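Local coordinates for protein 4-carboxymuconolactone decarboxylase (Sinorhizobium meliloti, PDB 4G9Q) that probably acts as a trimeric, all-helical lyase in benzoate degradation and may have peroxiredoxin activity, at residues Ile142-Asp145 / Gln146-Ala149; Ser111-Ile114 / Thr115-Tyr119; Ala50-Leu53 / Glu54-Gln58; His243-Tyr247 / Ala248-Asn252; Ile220-His223 / Leu224-Leu228. One frame throughout, in Å; residues are numbered along the deposited sequence.

How the interactions relate
All five contacts are local, made along one helix, round a turn or at the junction of two successive helices, yet their chemistry follows their place in the trimer. Interaction 1 is a surface turn tied together by a water; it touches interaction 2, a wholly buried turn of helix 107-120 whose polar groups share another water. Interaction 3 opens helix 51-65 at the border with the third subunit, and interaction 4, about 17 Å away between centres, meets that same subunit with an aromatic cluster where two helices join. Interaction 5 lies on the next helix before that of interaction 4. It is only partly buried, meets no other chain, and mixes aliphatic packing with a histidine and a lysine.

Interaction 1: Ile142-Asp145 / Gln146-Ala149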
loop_
_atom_site.group_PDB
_atom_site.type_symbol
_atom_site.label_atom_id
_atom_site.label_comp_id
_atom_site.label_asym_id
_atom_site.label_seq_id
_atom_site.Cartn_x
_atom_site.Cartn_y
_atom_site.Cartn_z
ATOM N N ILE A 142 20.620 -9.988 21.860
ATOM C CA ILE A 142 21.396 -9.465 20.734
ATOM C C ILE A 142 21.750 -8.001 20.969
ATOM O O ILE A 142 20.896 -7.117 20.871
ATOM C CB ILE A 142 20.646 -9.625 19.379
ATOM C CG1 ILE A 142 20.273 -11.094 19.108
ATOM C CG2 ILE A 142 21.472 -9.025 18.220
ATOM C CD1 ILE A 142 21.447 -12.061 19.073
ATOM N N GLY A 143 23.016 -7.748 21.290
ATOM C CA GLY A 143 23.478 -6.388 21.543
ATOM C C GLY A 143 23.856 -5.653 20.269
ATOM O O GLY A 143 23.877 -6.241 19.179
ATOM N N GLN A 144 24.176 -4.370 20.417
ATOM C CA GLN A 144 24.517 -3.508 19.281
ATOM C C GLN A 144 25.808 -3.924 18.590
ATOM O O GLN A 144 26.031 -3.591 17.426
ATOM C CB GLN A 144 24.629 -2.051 19.720
ATOM C CG GLN A 144 23.349 -1.441 20.252
ATOM C CD GLN A 144 23.612 -0.085 20.847
ATOM O OE1 GLN A 144 23.730 0.904 20.127
ATOM N NE2 GLN A 144 23.743 -0.033 22.175
ATOM N N ASP A 145 26.656 -4.655 19.310
ATOM C CA ASP A 145 27.922 -5.125 18.755
ATOM C C ASP A 145 27.742 -6.156 17.637
ATOM O O ASP A 145 28.684 -6.435 16.889
ATOM C CB ASP A 145 28.820 -5.680 19.871
ATOM C CG ASP A 145 28.234 -6.912 20.548
ATOM O OD1 ASP A 145 26.998 -6.987 20.724
ATOM O OD2 ASP A 145 29.013 -7.812 20.915
ATOM N N GLN A 146 26.529 -6.694 17.515
ATOM C CA GLN A 146 26.219 -7.722 16.509
ATOM C C GLN A 146 25.557 -7.156 15.249
ATOM O O GLN A 146 25.268 -7.894 14.305
ATOM C CB GLN A 146 25.317 -8.798 17.114
ATOM C CG GLN A 146 25.928 -9.572 18.278
ATOM C CD GLN A 146 25.161 -10.847 18.580
ATOM O OE1 GLN A 146 24.907 -11.654 17.689
ATOM N NE2 GLN A 146 24.787 -11.028 19.838
ATOM N N LEU A 147 25.334 -5.846 15.234
ATOM C CA LEU A 147 24.574 -5.203 14.158
ATOM C C LEU A 147 25.446 -4.846 12.954
ATOM O O LEU A 147 26.681 -4.928 13.019
ATOM C CB LEU A 147 23.835 -3.970 14.700
ATOM C CG LEU A 147 22.979 -4.217 15.954
ATOM C CD1 LEU A 147 22.383 -2.926 16.472
ATOM C CD2 LEU A 147 21.886 -5.229 15.686
ATOM N N ALA A 148 24.802 -4.460 11.854
ATOM C CA ALA A 148 25.519 -4.056 10.649
ATOM C C ALA A 148 26.325 -2.797 10.937
ATOM O O ALA A 148 25.864 -1.917 11.660
ATOM C CB ALA A 148 24.546 -3.825 9.502
ATOM N N ALA A 149 27.531 -2.719 10.375
ATOM C CA ALA A 149 28.436 -1.601 10.645
ATOM C C ALA A 149 27.910 -0.296 10.055
ATOM O O ALA A 149 27.372 -0.285 8.951
ATOM C CB ALA A 149 29.828 -1.906 10.099
HETATM O O HOH W 1 25.483 -9.016 21.729
#
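Asp-145 OD1 and Gln-146 NE2 both hold water 1, and the backbone N of Gly-143 makes a third partner. The water gives a hydrogen bond to Asp-145 OD1 at 2.7 Å and receives one from Gln-146 NE2 at 2.8 Å; the Gly-143 N-H supplies the other, of the same length. Carboxylate and amide thus meet through the water, their side chains running alongside each other with planes close to perpendicular (88°). For Asp-145 the placement follows from chi1 of 64°: CG sits between the backbone N and the carbonyl carbon, and the carboxylate folds back toward Gly-143 and Gln-146 CG.

The backbone beneath makes a short 3-10 turn in the loop joining helix 130-139 to helix 159-173. Gln-146 N bonds to Gly-143 O at 3.2 Å, and Leu-147 N repeats the i to i+3 pattern with Gln-144 O.

Beyond the water, the side chains of Gln-146 and Ile-142 cross at about a right angle, with Ile-142 CD1 against the amide, 3.6 Å from Gln-146 NE2. The same Ile-142 packs on Phe-137, and Pro-107 of helix 107-120 touches both Ile-142 and Gln-146. Leu-147 turns its branch back under the turn: with chi1 at -52° CG stands beside the backbone N, and CD1 comes within 3.6 Å of Gln-144 CA. Phe-137 and Ser-111 receive Leu-147 within the chain, while Arg-47 of the second subunit packs against both Gln-144 and Leu-147.

Interaction 2: Ser111-Ile114 / Thr115-Tyr119; sequences SETI and THLAY
With chi1 at -61°, Thr-115 holds OG1 beside its own backbone N, facing back along the helix toward Ser-111 and Glu-112, while Glu-112 starts with CG anti to N (chi1 -170°) and then bends at chi2 (65°), which carries OE1 round to the same spot. This is one buried turn of alpha-helix 107-120, in the first of the two carboxymuconolactone decarboxylase family regions. Water 2 sits between the two groups, 2.6 Å from Thr-115 OG1 and giving a 3.0 Å hydrogen bond to Glu-112 OE1; a weak third bond runs from it to Ser-111 O. The other carboxylate oxygen, Glu-112 OE2, makes salt bridges to Arg-195 and Arg-203, which fix the position of the carboxylate. His-116 N closes the helical bond to Glu-112 O at 2.8 Å, and its imidazole leads off to Thr-207 through NE2. Helices 73-86 and 200-213 cover the Thr-113 and Leu-117 side, while on the Ser-111 side the second subunit closes in, its Val-49 O bonded to Ser-111 OG. Thr-113 and Leu-117 point the same way, side by side, with Thr-113 CG2 4.0 Å from Leu-117 CD1.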
loop_
_atom_site.group_PDB
_atom_site.type_symbol
_atom_site.label_atom_id
_atom_site.label_comp_id
_atom_site.label_asym_id
_atom_site.label_seq_id
_atom_site.Cartn_x
_atom_site.Cartn_y
_atom_site.Cartn_z
ATOM N N SER A 111 19.591 -6.317 10.419
ATOM C CA SER A 111 19.971 -4.914 10.551
ATOM C C SER A 111 20.137 -4.255 9.182
ATOM O O SER A 111 19.590 -3.165 8.924
ATOM C CB SER A 111 21.272 -4.812 11.361
ATOM O OG SER A 111 21.643 -3.466 11.563
ATOM N N GLU A 112 20.877 -4.923 8.298
ATOM C CA GLU A 112 21.152 -4.371 6.970
ATOM C C GLU A 112 19.920 -4.365 6.067
ATOM O O GLU A 112 19.765 -3.469 5.237
ATOM C CB GLU A 112 22.324 -5.106 6.309
ATOM C CG GLU A 112 22.842 -4.451 5.022
ATOM C CD GLU A 112 23.453 -3.073 5.238
ATOM O OE1 GLU A 112 23.644 -2.656 6.408
ATOM O OE2 GLU A 112 23.748 -2.402 4.229
ATOM N N THR A 113 19.034 -5.347 6.241
ATOM C CA THR A 113 17.796 -5.392 5.456
ATOM C C THR A 113 16.939 -4.158 5.736
ATOM O O THR A 113 16.390 -3.543 4.814
ATOM C CB THR A 113 17.006 -6.688 5.729
ATOM O OG1 THR A 113 17.793 -7.800 5.294
ATOM C CG2 THR A 113 15.672 -6.695 4.973
ATOM N N ILE A 114 16.847 -3.801 7.011
ATOM C CA ILE A 114 16.120 -2.607 7.441
ATOM C C ILE A 114 16.708 -1.345 6.789
ATOM O O ILE A 114 15.976 -0.540 6.217
ATOM C CB ILE A 114 16.068 -2.523 8.985
ATOM C CG1 ILE A 114 15.227 -3.695 9.512
ATOM C CG2 ILE A 114 15.488 -1.180 9.448
ATOM C CD1 ILE A 114 15.405 -4.010 10.986
ATOM N N THR A 115 18.031 -1.198 6.844
ATOM C CA THR A 115 18.686 -0.036 6.243
ATOM C C THR A 115 18.490 0.014 4.731
ATOM O O THR A 115 18.215 1.079 4.164
ATOM C CB THR A 115 20.176 -0.004 6.601
ATOM O OG1 THR A 115 20.296 0.100 8.025
ATOM C CG2 THR A 115 20.878 1.178 5.944
ATOM N N HIS A 116 18.630 -1.141 4.084
ATOM C CA HIS A 116 18.442 -1.239 2.651
ATOM C C HIS A 116 17.029 -0.826 2.253
ATOM O O HIS A 116 16.839 -0.083 1.289
ATOM C CB HIS A 116 18.725 -2.664 2.161
ATOM C CG HIS A 116 18.774 -2.776 0.672
ATOM N ND1 HIS A 116 19.840 -2.319 -0.070
ATOM C CD2 HIS A 116 17.878 -3.269 -0.217
ATOM C CE1 HIS A 116 19.600 -2.522 -1.353
ATOM N NE2 HIS A 116 18.417 -3.101 -1.469
ATOM N N LEU A 117 16.045 -1.300 3.011
ATOM C CA LEU A 117 14.654 -1.013 2.681
ATOM C C LEU A 117 14.191 0.388 3.075
ATOM O O LEU A 117 13.141 0.827 2.614
ATOM C CB LEU A 117 13.719 -2.108 3.207
ATOM C CG LEU A 117 13.962 -3.472 2.540
ATOM C CD1 LEU A 117 12.946 -4.475 3.042
ATOM C CD2 LEU A 117 13.941 -3.387 1.010
ATOM N N ALA A 118 14.977 1.098 3.890
ATOM C CA ALA A 118 14.738 2.535 4.094
ATOM C C ALA A 118 14.780 3.242 2.740
ATOM O O ALA A 118 13.948 4.109 2.446
ATOM C CB ALA A 118 15.772 3.129 5.038
ATOM N N TYR A 119 15.735 2.838 1.906
ATOM C CA TYR A 119 15.884 3.417 0.576
ATOM C C TYR A 119 14.888 2.849 -0.428
ATOM O O TYR A 119 14.343 3.590 -1.239
ATOM C CB TYR A 119 17.306 3.213 0.061
ATOM C CG TYR A 119 18.335 3.997 0.835
ATOM C CD1 TYR A 119 18.665 5.306 0.469
ATOM C CD2 TYR A 119 18.983 3.431 1.931
ATOM C CE1 TYR A 119 19.627 6.032 1.186
ATOM C CE2 TYR A 119 19.934 4.147 2.653
ATOM C CZ TYR A 119 20.247 5.439 2.279
ATOM O OH TYR A 119 21.192 6.132 2.993
HETATM O O HOH W 2 22.218 -1.469 8.795
#

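Interaction 3: Ala50-Leu53 / Glu54-Gln58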
loop_
_atom_site.group_PDB
_atom_site.type_symbol
_atom_site.label_atom_id
_atom_site.label_comp_id
_atom_site.label_asym_id
_atom_site.label_seq_id
_atom_site.Cartn_x
_atom_site.Cartn_y
_atom_site.Cartn_z
ATOM N N ALA A 50 -11.872 -16.950 12.246
ATOM C CA ALA A 50 -11.726 -17.709 11.002
ATOM C C ALA A 50 -10.930 -18.995 11.228
ATOM O O ALA A 50 -9.721 -19.047 10.961
ATOM C CB ALA A 50 -11.073 -16.838 9.912
ATOM N N PRO A 51 -11.600 -20.043 11.739
ATOM C CA PRO A 51 -10.890 -21.299 11.991
ATOM C C PRO A 51 -10.274 -21.909 10.727
ATOM O O PRO A 51 -9.231 -22.561 10.808
ATOM C CB PRO A 51 -11.976 -22.214 12.584
ATOM C CG PRO A 51 -13.268 -21.566 12.241
ATOM C CD PRO A 51 -13.001 -20.102 12.197
ATOM N N ALA A 52 -10.888 -21.675 9.566
ATOM C CA ALA A 52 -10.318 -22.153 8.304
ATOM C C ALA A 52 -8.958 -21.512 8.034
ATOM O O ALA A 52 -8.051 -22.164 7.516
ATOM C CB ALA A 52 -11.271 -21.900 7.137
ATOM N N LEU A 53 -8.810 -20.241 8.403
ATOM C CA LEU A 53 -7.536 -19.548 8.210
ATOM C C LEU A 53 -6.436 -20.174 9.071
ATOM O O LEU A 53 -5.308 -20.363 8.608
ATOM C CB LEU A 53 -7.671 -18.052 8.503
ATOM C CG LEU A 53 -6.409 -17.189 8.335
ATOM C CD1 LEU A 53 -5.767 -17.362 6.963
ATOM C CD2 LEU A 53 -6.727 -15.732 8.615
ATOM N N GLU A 54 -6.768 -20.499 10.319
ATOM C CA GLU A 54 -5.793 -21.135 11.210
ATOM C C GLU A 54 -5.339 -22.476 10.657
ATOM O O GLU A 54 -4.144 -22.775 10.643
ATOM C CB GLU A 54 -6.343 -21.296 12.629
ATOM C CG GLU A 54 -5.310 -21.852 13.634
ATOM C CD GLU A 54 -4.042 -21.007 13.741
ATOM O OE1 GLU A 54 -4.111 -19.776 13.534
ATOM O OE2 GLU A 54 -2.967 -21.581 14.042
ATOM N N GLN A 55 -6.298 -23.273 10.188
ATOM C CA GLN A 55 -5.990 -24.567 9.581
ATOM C C GLN A 55 -5.078 -24.413 8.364
ATOM O O GLN A 55 -4.081 -25.134 8.228
ATOM C CB GLN A 55 -7.274 -25.288 9.175
ATOM C CG GLN A 55 -7.053 -26.732 8.763
ATOM C CD GLN A 55 -7.011 -27.651 9.957
ATOM O OE1 GLN A 55 -6.048 -27.648 10.731
ATOM N NE2 GLN A 55 -8.064 -28.432 10.129
ATOM N N TYR A 56 -5.419 -23.470 7.487
ATOM C CA TYR A 56 -4.609 -23.197 6.299
ATOM C C TYR A 56 -3.196 -22.735 6.662
ATOM O O TYR A 56 -2.224 -23.117 6.005
ATOM C CB TYR A 56 -5.279 -22.145 5.410
ATOM C CG TYR A 56 -6.468 -22.614 4.593
ATOM C CD1 TYR A 56 -6.522 -23.903 4.055
ATOM C CD2 TYR A 56 -7.518 -21.742 4.312
ATOM C CE1 TYR A 56 -7.609 -24.314 3.274
ATOM C CE2 TYR A 56 -8.603 -22.143 3.537
ATOM C CZ TYR A 56 -8.644 -23.426 3.026
ATOM O OH TYR A 56 -9.716 -23.813 2.255
ATOM N N THR A 57 -3.084 -21.922 7.710
ATOM C CA THR A 57 -1.776 -21.449 8.175
ATOM C C THR A 57 -0.893 -22.641 8.536
ATOM O O THR A 57 0.258 -22.745 8.086
ATOM C CB THR A 57 -1.914 -20.502 9.389
ATOM O OG1 THR A 57 -2.677 -19.354 9.009
ATOM C CG2 THR A 57 -0.536 -20.050 9.886
ATOM N N GLN A 58 -1.453 -23.551 9.326
ATOM C CA GLN A 58 -0.727 -24.731 9.770
ATOM C C GLN A 58 -0.417 -25.692 8.626
ATOM O O GLN A 58 0.742 -26.053 8.411
ATOM C CB GLN A 58 -1.495 -25.445 10.894
ATOM C CG GLN A 58 -1.697 -24.590 12.150
ATOM C CD GLN A 58 -0.416 -23.940 12.653
ATOM O OE1 GLN A 58 -0.383 -22.736 12.923
ATOM N NE2 GLN A 58 0.646 -24.730 12.776
#
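The phenol ring of Tyr-56 lies obliquely against the turn before it, near Ala-52 O and Leu-53 CA, with CD2 of Tyr-56 3.3 Å from Ala-52 O and CE2 4.5 Å from Ala-52 CB. This is the first part of helix 51-65, with Ala-50 at the N-cap position and Pro-51 opening the helix. From the third subunit Tyr-119 meets the ring of Tyr-56 edge-to-face, and Arg-195 of that subunit packs on both Tyr-56 and Ala-52. An alanine in place of Tyr-56 is likely to leave that Tyr-119 without its aromatic mate and to open a gap beside Ala-52 at the subunit border. The backbone follows the usual i to i+4 pattern: Gln-55 N reaches Pro-51 O at 3.1 Å and Tyr-56 N reaches Ala-52 O at 2.9 Å. Glu-54, its chain bent at chi2, turns its carboxylate away to a salt bridge with Arg-39. Leu-53 O is gripped twice by Thr-57, whose chi1 of -61° swings the hydroxyl back along the helix. Trp-123 NE1 of the third subunit also bonds to that hydroxyl. Thr-57 N, at 2.9 Å, and Thr-57 OG1, at 2.8 Å, approach Leu-53 O from opposite faces of its carbonyl plane.

Interaction 4: His243-Tyr247 / Ala248-Asn252; sequences HLAFY and AGWPN
Leu-244 gives its carbonyl O to Ala-248 N in a short 2.7 Å hydrogen bond near the C-terminal end of this helix, while its side chain packs on helices 73-86 and 200-213. Next, Ala-245 puts its methyl over one face of the Trp-250 indole: CB lies 3.9 Å from the centroid of the six-membered ring, 16° off its normal, a CH-pi contact. Phe-246 has CG beside its backbone N, anti to the carbonyl carbon, which sets the phenyl alongside Trp-250; its face receives the indole's edge, a T-shaped pair with planes at 73° and Phe-246 CZ 3.6 Å from Trp-250 CH2. An alanine here would probably leave the indole edge without its aromatic partner and deprive Tyr-183 of the third subunit of the ring it meets edge-to-face. Tyr-247 points away, its OH bonded to Tyr-96 and Trp-66. Gly-249 turns the chain with a positive phi of 93°; at these backbone angles a CB would jam against the carbonyl O of Ala-248, and the bend brings Trp-250 back onto helix 234-248. Trp-250 NE1 bonds to Thr-184 OG1 of the third subunit. With one face on a methyl, an edge on a phenyl ring and its polar atom bonded, the indole is probably fixed in rotation, tying this helix junction to the trimer interface.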
loop_
_atom_site.group_PDB
_atom_site.type_symbol
_atom_site.label_atom_id
_atom_site.label_comp_id
_atom_site.label_asym_id
_atom_site.label_seq_id
_atom_site.Cartn_x
_atom_site.Cartn_y
_atom_site.Cartn_z
ATOM N N HIS A 243 6.446 -18.010 -2.673
ATOM C CA HIS A 243 6.358 -17.680 -1.254
ATOM C C HIS A 243 5.564 -16.383 -1.048
ATOM O O HIS A 243 4.708 -16.290 -0.160
ATOM C CB HIS A 243 7.774 -17.557 -0.680
ATOM C CG HIS A 243 7.828 -17.500 0.811
ATOM N ND1 HIS A 243 7.836 -18.633 1.600
ATOM C CD2 HIS A 243 7.905 -16.449 1.661
ATOM C CE1 HIS A 243 7.907 -18.278 2.872
ATOM N NE2 HIS A 243 7.942 -16.958 2.935
ATOM N N LEU A 244 5.831 -15.403 -1.906
ATOM C CA LEU A 244 5.208 -14.090 -1.803
ATOM C C LEU A 244 3.737 -14.057 -2.212
ATOM O O LEU A 244 3.027 -13.118 -1.855
ATOM C CB LEU A 244 6.010 -13.058 -2.598
ATOM C CG LEU A 244 7.373 -12.722 -1.989
ATOM C CD1 LEU A 244 8.154 -11.807 -2.926
ATOM C CD2 LEU A 244 7.212 -12.086 -0.610
ATOM N N ALA A 245 3.272 -15.062 -2.952
ATOM C CA ALA A 245 1.832 -15.178 -3.226
ATOM C C ALA A 245 1.050 -15.231 -1.916
ATOM O O ALA A 245 -0.038 -14.658 -1.797
ATOM C CB ALA A 245 1.537 -16.408 -4.065
ATOM N N PHE A 246 1.625 -15.904 -0.925
ATOM C CA PHE A 246 0.977 -16.057 0.373
ATOM C C PHE A 246 1.124 -14.823 1.243
ATOM O O PHE A 246 0.151 -14.371 1.848
ATOM C CB PHE A 246 1.488 -17.318 1.081
ATOM C CG PHE A 246 1.187 -18.578 0.326
ATOM C CD1 PHE A 246 0.061 -19.342 0.643
ATOM C CD2 PHE A 246 1.993 -18.978 -0.735
ATOM C CE1 PHE A 246 -0.236 -20.494 -0.070
ATOM C CE2 PHE A 246 1.698 -20.128 -1.458
ATOM C CZ PHE A 246 0.577 -20.887 -1.124
ATOM N N TYR A 247 2.329 -14.257 1.279
ATOM C CA TYR A 247 2.601 -13.102 2.141
ATOM C C TYR A 247 2.184 -11.758 1.564
ATOM O O TYR A 247 1.894 -10.832 2.316
ATOM C CB TYR A 247 4.067 -13.086 2.581
ATOM C CG TYR A 247 4.323 -14.119 3.649
ATOM C CD1 TYR A 247 4.027 -13.848 4.985
ATOM C CD2 TYR A 247 4.813 -15.386 3.320
ATOM C CE1 TYR A 247 4.234 -14.803 5.975
ATOM C CE2 TYR A 247 5.020 -16.353 4.302
ATOM C CZ TYR A 247 4.734 -16.058 5.623
ATOM O OH TYR A 247 4.944 -17.012 6.596
ATOM N N ALA A 248 2.146 -11.658 0.237
ATOM C CA ALA A 248 1.829 -10.391 -0.412
ATOM C C ALA A 248 0.591 -10.476 -1.303
ATOM O O ALA A 248 0.220 -9.494 -1.945
ATOM C CB ALA A 248 3.033 -9.885 -1.196
ATOM N N GLY A 249 -0.056 -11.641 -1.322
ATOM C CA GLY A 249 -1.290 -11.824 -2.082
ATOM C C GLY A 249 -1.036 -12.372 -3.475
ATOM O O GLY A 249 -0.016 -12.065 -4.097
ATOM N N TRP A 250 -1.977 -13.177 -3.966
ATOM C CA TRP A 250 -1.848 -13.816 -5.275
ATOM C C TRP A 250 -1.599 -12.819 -6.419
ATOM O O TRP A 250 -0.708 -13.045 -7.240
ATOM C CB TRP A 250 -3.070 -14.699 -5.589
ATOM C CG TRP A 250 -2.696 -16.106 -5.909
ATOM C CD1 TRP A 250 -2.663 -16.697 -7.136
ATOM C CD2 TRP A 250 -2.285 -17.102 -4.968
ATOM N NE1 TRP A 250 -2.258 -18.014 -7.018
ATOM C CE2 TRP A 250 -2.013 -18.282 -5.698
ATOM C CE3 TRP A 250 -2.111 -17.107 -3.579
ATOM C CZ2 TRP A 250 -1.588 -19.464 -5.079
ATOM C CZ3 TRP A 250 -1.681 -18.276 -2.961
ATOM C CH2 TRP A 250 -1.428 -19.443 -3.717
ATOM N N PRO A 251 -2.384 -11.722 -6.489
ATOM C CA PRO A 251 -2.191 -10.809 -7.613
ATOM C C PRO A 251 -0.770 -10.256 -7.727
ATOM O O PRO A 251 -0.263 -10.127 -8.841
ATOM C CB PRO A 251 -3.205 -9.700 -7.336
ATOM C CG PRO A 251 -4.320 -10.431 -6.631
ATOM C CD PRO A 251 -3.602 -11.380 -5.721
ATOM N N ASN A 252 -0.133 -9.949 -6.596
ATOM C CA ASN A 252 1.258 -9.472 -6.630
ATOM C C ASN A 252 2.211 -10.520 -7.214
ATOM O O ASN A 252 3.044 -10.201 -8.060
ATOM C CB ASN A 252 1.733 -9.010 -5.248
ATOM C CG ASN A 252 1.308 -7.575 -4.916
ATOM O OD1 ASN A 252 1.059 -7.255 -3.754
ATOM N ND2 ASN A 252 1.232 -6.715 -5.926
#

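Interaction 5: Ile220-His223 / Leu224-Leu228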
loop_
_atom_site.group_PDB
_atom_site.type_symbol
_atom_site.label_atom_id
_atom_site.label_comp_id
_atom_site.label_asym_id
_atom_site.label_seq_id
_atom_site.Cartn_x
_atom_site.Cartn_y
_atom_site.Cartn_z
ATOM N N ILE A 220 11.485 -4.638 -11.374
ATOM C CA ILE A 220 11.857 -6.045 -11.210
ATOM C C ILE A 220 12.845 -6.530 -12.280
ATOM O O ILE A 220 13.744 -7.306 -11.972
ATOM C CB ILE A 220 10.610 -6.973 -11.137
ATOM C CG1 ILE A 220 9.792 -6.654 -9.881
ATOM C CG2 ILE A 220 11.020 -8.444 -11.132
ATOM C CD1 ILE A 220 8.487 -7.426 -9.767
ATOM N N THR A 221 12.694 -6.071 -13.519
ATOM C CA THR A 221 13.602 -6.513 -14.593
ATOM C C THR A 221 15.065 -6.276 -14.203
ATOM O O THR A 221 15.878 -7.208 -14.204
ATOM C CB THR A 221 13.262 -5.870 -15.959
ATOM O OG1 THR A 221 11.966 -6.313 -16.380
ATOM C CG2 THR A 221 14.288 -6.259 -17.027
ATOM N N PHE A 222 15.390 -5.035 -13.849
ATOM C CA PHE A 222 16.750 -4.686 -13.449
ATOM C C PHE A 222 17.224 -5.528 -12.265
ATOM O O PHE A 222 18.308 -6.119 -12.302
ATOM C CB PHE A 222 16.842 -3.189 -13.121
ATOM C CG PHE A 222 18.222 -2.740 -12.722
ATOM C CD1 PHE A 222 19.150 -2.357 -13.688
ATOM C CD2 PHE A 222 18.593 -2.704 -11.381
ATOM C CE1 PHE A 222 20.431 -1.945 -13.320
ATOM C CE2 PHE A 222 19.871 -2.295 -11.001
ATOM C CZ PHE A 222 20.790 -1.915 -11.974
ATOM N N HIS A 223 16.404 -5.596 -11.218
ATOM C CA HIS A 223 16.837 -6.242 -9.988
ATOM C C HIS A 223 16.836 -7.762 -10.009
ATOM O O HIS A 223 17.631 -8.385 -9.310
ATOM C CB HIS A 223 16.122 -5.647 -8.770
ATOM C CG HIS A 223 16.596 -4.264 -8.450
ATOM N ND1 HIS A 223 17.821 -4.019 -7.868
ATOM C CD2 HIS A 223 16.047 -3.051 -8.698
ATOM C CE1 HIS A 223 17.992 -2.714 -7.741
ATOM N NE2 HIS A 223 16.932 -2.105 -8.242
ATOM N N LEU A 224 15.967 -8.356 -10.826
ATOM C CA LEU A 224 15.992 -9.809 -11.006
ATOM C C LEU A 224 17.220 -10.233 -11.810
ATOM O O LEU A 224 17.881 -11.213 -11.468
ATOM C CB LEU A 224 14.702 -10.324 -11.648
ATOM C CG LEU A 224 14.639 -11.833 -11.926
ATOM C CD1 LEU A 224 14.808 -12.661 -10.652
ATOM C CD2 LEU A 224 13.334 -12.172 -12.623
ATOM N N ASN A 225 17.535 -9.485 -12.867
ATOM C CA ASN A 225 18.775 -9.716 -13.603
ATOM C C ASN A 225 19.975 -9.626 -12.673
ATOM O O ASN A 225 20.853 -10.481 -12.701
ATOM C CB ASN A 225 18.926 -8.732 -14.763
ATOM C CG ASN A 225 18.176 -9.169 -15.999
ATOM O OD1 ASN A 225 17.344 -8.432 -16.527
ATOM N ND2 ASN A 225 18.473 -10.370 -16.476
ATOM N N LYS A 226 19.985 -8.599 -11.828
ATOM C CA LYS A 226 21.064 -8.410 -10.863
ATOM C C LYS A 226 21.162 -9.579 -9.875
ATOM O O LYS A 226 22.259 -10.048 -9.578
ATOM C CB LYS A 226 20.893 -7.071 -10.139
ATOM C CG LYS A 226 22.136 -6.580 -9.412
ATOM C CD LYS A 226 21.943 -5.152 -8.904
ATOM C CE LYS A 226 23.139 -4.667 -8.080
ATOM N NZ LYS A 226 24.414 -4.629 -8.864
ATOM N N ALA A 227 20.014 -10.058 -9.395
ATOM C CA ALA A 227 19.957 -11.202 -8.483
ATOM C C ALA A 227 20.523 -12.465 -9.127
ATOM O O ALA A 227 21.286 -13.205 -8.503
ATOM C CB ALA A 227 18.513 -11.447 -8.028
ATOM N N LEU A 228 20.139 -12.703 -10.379
ATOM C CA LEU A 228 20.615 -13.867 -11.118
ATOM C C LEU A 228 22.115 -13.744 -11.393
ATOM O O LEU A 228 22.848 -14.716 -11.215
ATOM C CB LEU A 228 19.812 -14.060 -12.410
ATOM C CG LEU A 228 18.318 -14.386 -12.239
ATOM C CD1 LEU A 228 17.583 -14.231 -13.559
ATOM C CD2 LEU A 228 18.074 -15.787 -11.650
#
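Ile-220 O takes the Leu-224 N-H at 2.7 Å, the shortest of four backbone hydrogen bonds that join the two halves of this helix. Asn-225 N follows to Thr-221 O, Lys-226 N to Phe-222 O at 3.0 Å and Ala-227 N to His-223 O at 2.9 Å, an unbroken i to i+4 series.

Apolar contacts run along its flanks. Ile-220 and Leu-224 slant across each other on the buried side, CG2 of Ile-220 4.2 Å from Leu-224 CB; Ile-212 of helix 200-213 meets the first and Ala-237 of helix 234-248 the second. On another flank Phe-222 and Lys-226 lie alongside, both pointing the same way. Each has CG roughly anti to its backbone N (chi1 -179° and -163°), and the methylene CD of Lys-226 rests obliquely against the phenyl ring, 4.1 Å from Phe-222 CE2.

Aromatic and charged groups gather where Phe-222 meets its neighbour His-223. Phe-222 CD2 stands over the centre of the imidazole, 3.5 Å above its plane, while His-223 CG lies at the phenyl edge. Trp-193 is a common partner: its ring meets His-223 with planes only about 20° apart and takes the Lys-226 ammonium in a cation-pi contact. Tyr-120 meets the imidazole at a steep angle.

Ile-220, His-223, Leu-224 and Ala-227 are buried whereas Thr-221 and Phe-222 are exposed, the pattern of an amphipathic helix; here it is helix 220-229, packed against helices 200-213, 234-248 and 250-267 in the second carboxymuconolactone decarboxylase family region.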